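PDB 2J4D: cryptochrome DASH, chloroplastic/mitochondrial from Arabidopsis thaliana, which repairs cyclobutane pyrimidine dimers in single-stranded DNA, carries FAD with a folate light antenna, and may also serve as a photoreceptor. Local coordinates for residues 149-152 against 153-156. Residues are numbered along the deposited sequence; the frame is centred on the assembly and turned at random.
Sequences EVDV and ERLV. With MHF (5,10-methenyl-6,7,8-trihydrofolic acid), chain D.
Asp-151 and Arg-154 both send CG anti to the backbone N (chi1 -169° and 171°), and the arginine chain then bends at chi3. The two side chains therefore run alongside each other, pointing the same way. At the edge of the guanidinium, NE and NH2 each donate to Asp-151 OD1 at 2.9 Å. The oxygen lies in the guanidinium plane. Both nitrogens meet it on its syn side and from one face of the carboxylate, with the two planes 36° apart. Two bonds to one oxygen limit the rotation of the guanidinium. Leu-155 packs beside this salt bridge: its CG sits over one face of the Arg-154 guanidinium, nearer the NH2 end than the NE end, and its CD1 is 3.7 Å from Asp-151 OD2.

Glu-153 extends along another side of the helix. Its OE1 passes 3.8 Å from Val-150 CG1. OE1 forms a salt bridge with Lys-143, and OE2 one with Arg-47 and a hydrogen bond with the backbone N of Glu-144. Val-152 CG1 meets Val-156 CG2 at 4.2 Å, and both valines pack on Trp-45 and Pro-123. In the backbone, regular i to i+4 bonds join the two segments, among them Val-156 N to Val-152 O at 2.9 Å.

The Glu-149 chain bends at chi2, and its carboxylate reaches the pterin edge of the folate: OE2 accepts a nearly straight bond from NA2 at 2.5 Å, and OE1 lies 2.7 Å from N3. Glu-148, Asn-341, His-345 and Glu-417 also form hydrogen bonds with the folate, Glu-148 through its backbone N. The arrangement is an i to i+3 salt bridge on helix 147-161, part of a beta-alpha-beta unit in the photolyase alpha/beta domain. The helix's first turn, with Glu-148 and Glu-149, lines the antenna pocket.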
loop_
_atom_site.group_PDB
_atom_site.type_symbol
_atom_site.label_atom_id
_atom_site.label_comp_id
_atom_site.label_asym_id
_atom_site.label_seq_id
_atom_site.Cartn_x
_atom_site.Cartn_y
_atom_site.Cartn_z
ATOM N N GLU A 149 13.087 -6.729 3.449
ATOM C CA GLU A 149 13.412 -5.359 3.806
ATOM C C GLU A 149 14.389 -5.270 4.981
ATOM O O GLU A 149 15.269 -4.414 4.994
ATOM C CB GLU A 149 12.134 -4.573 4.118
ATOM C CG GLU A 149 11.274 -4.292 2.886
ATOM C CD GLU A 149 10.248 -5.383 2.592
ATOM O OE1 GLU A 149 10.442 -6.547 2.991
ATOM O OE2 GLU A 149 9.227 -5.068 1.947
ATOM N N VAL A 150 14.250 -6.152 5.966
ATOM C CA VAL A 150 15.160 -6.097 7.104
ATOM C C VAL A 150 16.537 -6.619 6.711
ATOM O O VAL A 150 17.550 -6.251 7.310
ATOM C CB VAL A 150 14.597 -6.871 8.319
ATOM C CG1 VAL A 150 13.310 -6.176 8.807
ATOM C CG2 VAL A 150 14.326 -8.313 7.950
ATOM N N ASP A 151 16.586 -7.463 5.690
ATOM C CA ASP A 151 17.872 -7.966 5.240
ATOM C C ASP A 151 18.629 -6.805 4.586
ATOM O O ASP A 151 19.833 -6.654 4.761
ATOM C CB ASP A 151 17.689 -9.106 4.243
ATOM C CG ASP A 151 18.995 -9.833 3.954
ATOM O OD1 ASP A 151 19.676 -10.238 4.923
ATOM O OD2 ASP A 151 19.337 -10.003 2.767
ATOM N N VAL A 152 17.919 -5.974 3.835
ATOM C CA VAL A 152 18.561 -4.829 3.209
ATOM C C VAL A 152 19.056 -3.865 4.293
ATOM O O VAL A 152 20.125 -3.275 4.156
ATOM C CB VAL A 152 17.607 -4.109 2.232
ATOM C CG1 VAL A 152 18.270 -2.832 1.699
ATOM C CG2 VAL A 152 17.270 -5.051 1.077
ATOM N N GLU A 153 18.297 -3.715 5.378
ATOM C CA GLU A 153 18.722 -2.848 6.481
ATOM C C GLU A 153 20.051 -3.374 7.028
ATOM O O GLU A 153 20.982 -2.606 7.303
ATOM C CB GLU A 153 17.672 -2.838 7.600
ATOM C CG GLU A 153 16.354 -2.232 7.170
ATOM C CD GLU A 153 15.248 -2.374 8.208
ATOM O OE1 GLU A 153 15.457 -3.066 9.235
ATOM O OE2 GLU A 153 14.162 -1.789 7.988
ATOM N N ARG A 154 20.126 -4.692 7.191
ATOM C CA ARG A 154 21.340 -5.327 7.691
ATOM C C ARG A 154 22.512 -5.068 6.738
ATOM O O ARG A 154 23.597 -4.688 7.169
ATOM C CB ARG A 154 21.128 -6.838 7.819
ATOM C CG ARG A 154 22.410 -7.631 8.133
ATOM C CD ARG A 154 22.146 -9.141 8.122
ATOM N NE ARG A 154 21.897 -9.658 6.775
ATOM C CZ ARG A 154 22.846 -9.976 5.901
ATOM N NH1 ARG A 154 24.124 -9.838 6.226
ATOM N NH2 ARG A 154 22.518 -10.429 4.696
ATOM N N LEU A 155 22.288 -5.269 5.443
ATOM C CA LEU A 155 23.359 -5.072 4.470
ATOM C C LEU A 155 23.826 -3.619 4.416
ATOM O O LEU A 155 25.024 -3.347 4.267
ATOM C CB LEU A 155 22.906 -5.566 3.097
ATOM C CG LEU A 155 22.733 -7.095 3.096
ATOM C CD1 LEU A 155 21.918 -7.519 1.907
ATOM C CD2 LEU A 155 24.103 -7.788 3.083
ATOM N N VAL A 156 22.893 -2.684 4.553
ATOM C CA VAL A 156 23.260 -1.270 4.550
ATOM C C VAL A 156 24.044 -0.940 5.822
ATOM O O VAL A 156 25.064 -0.246 5.786
ATOM C CB VAL A 156 21.999 -0.362 4.475
ATOM C CG1 VAL A 156 22.364 1.088 4.781
ATOM C CG2 VAL A 156 21.387 -0.451 3.085
HETATM N N1 MHF D . 7.499 -8.918 -0.122
HETATM C C2 MHF D . 8.134 -8.017 0.703
HETATM N NA2 MHF D . 7.894 -6.685 0.538
HETATM N N3 MHF D . 8.984 -8.423 1.661
HETATM C C4 MHF D . 9.271 -9.748 1.841
HETATM O O4 MHF D . 10.064 -10.103 2.722
HETATM C C4A MHF D . 8.647 -10.712 0.994
HETATM N N5 MHF D . 8.902 -12.105 1.061
HETATM C C6 MHF D . 8.513 -13.039 -0.051
HETATM C C7 MHF D . 7.066 -12.669 -0.448
HETATM N N8 MHF D . 7.104 -11.215 -0.818
HETATM C C8A MHF D . 7.740 -10.275 0.007
HETATM C C9 MHF D . 8.713 -14.479 0.502
HETATM N N10 MHF D . 9.048 -14.236 1.926
HETATM C C11 MHF D . 9.702 -12.921 1.977
HETATM C C12 MHF D . 11.423 -17.269 3.836
HETATM C C13 MHF D . 10.227 -17.595 3.127
HETATM C C14 MHF D . 9.481 -16.603 2.491
HETATM C C15 MHF D . 9.897 -15.246 2.530
HETATM C C16 MHF D . 11.125 -14.917 3.229
HETATM C C17 MHF D . 11.878 -15.920 3.871
HETATM C C MHF D . 12.158 -18.351 4.545
HETATM O O MHF D . 11.716 -19.493 4.506
HETATM N N MHF D . 13.286 -18.091 5.244
HETATM C CA MHF D . 13.969 -19.172 5.956
HETATM C CB MHF D . 15.464 -18.878 6.073
HETATM C CG MHF D . 16.168 -18.726 4.749
HETATM C CD MHF D . 16.027 -19.958 3.882
HETATM O OE1 MHF D . 16.631 -20.995 4.230
HETATM O OE2 MHF D . 15.299 -19.893 2.866
HETATM C CT MHF D . 13.375 -19.336 7.358
HETATM O O1 MHF D . 12.651 -18.423 7.808
HETATM O O2 MHF D . 13.641 -20.373 8.001
#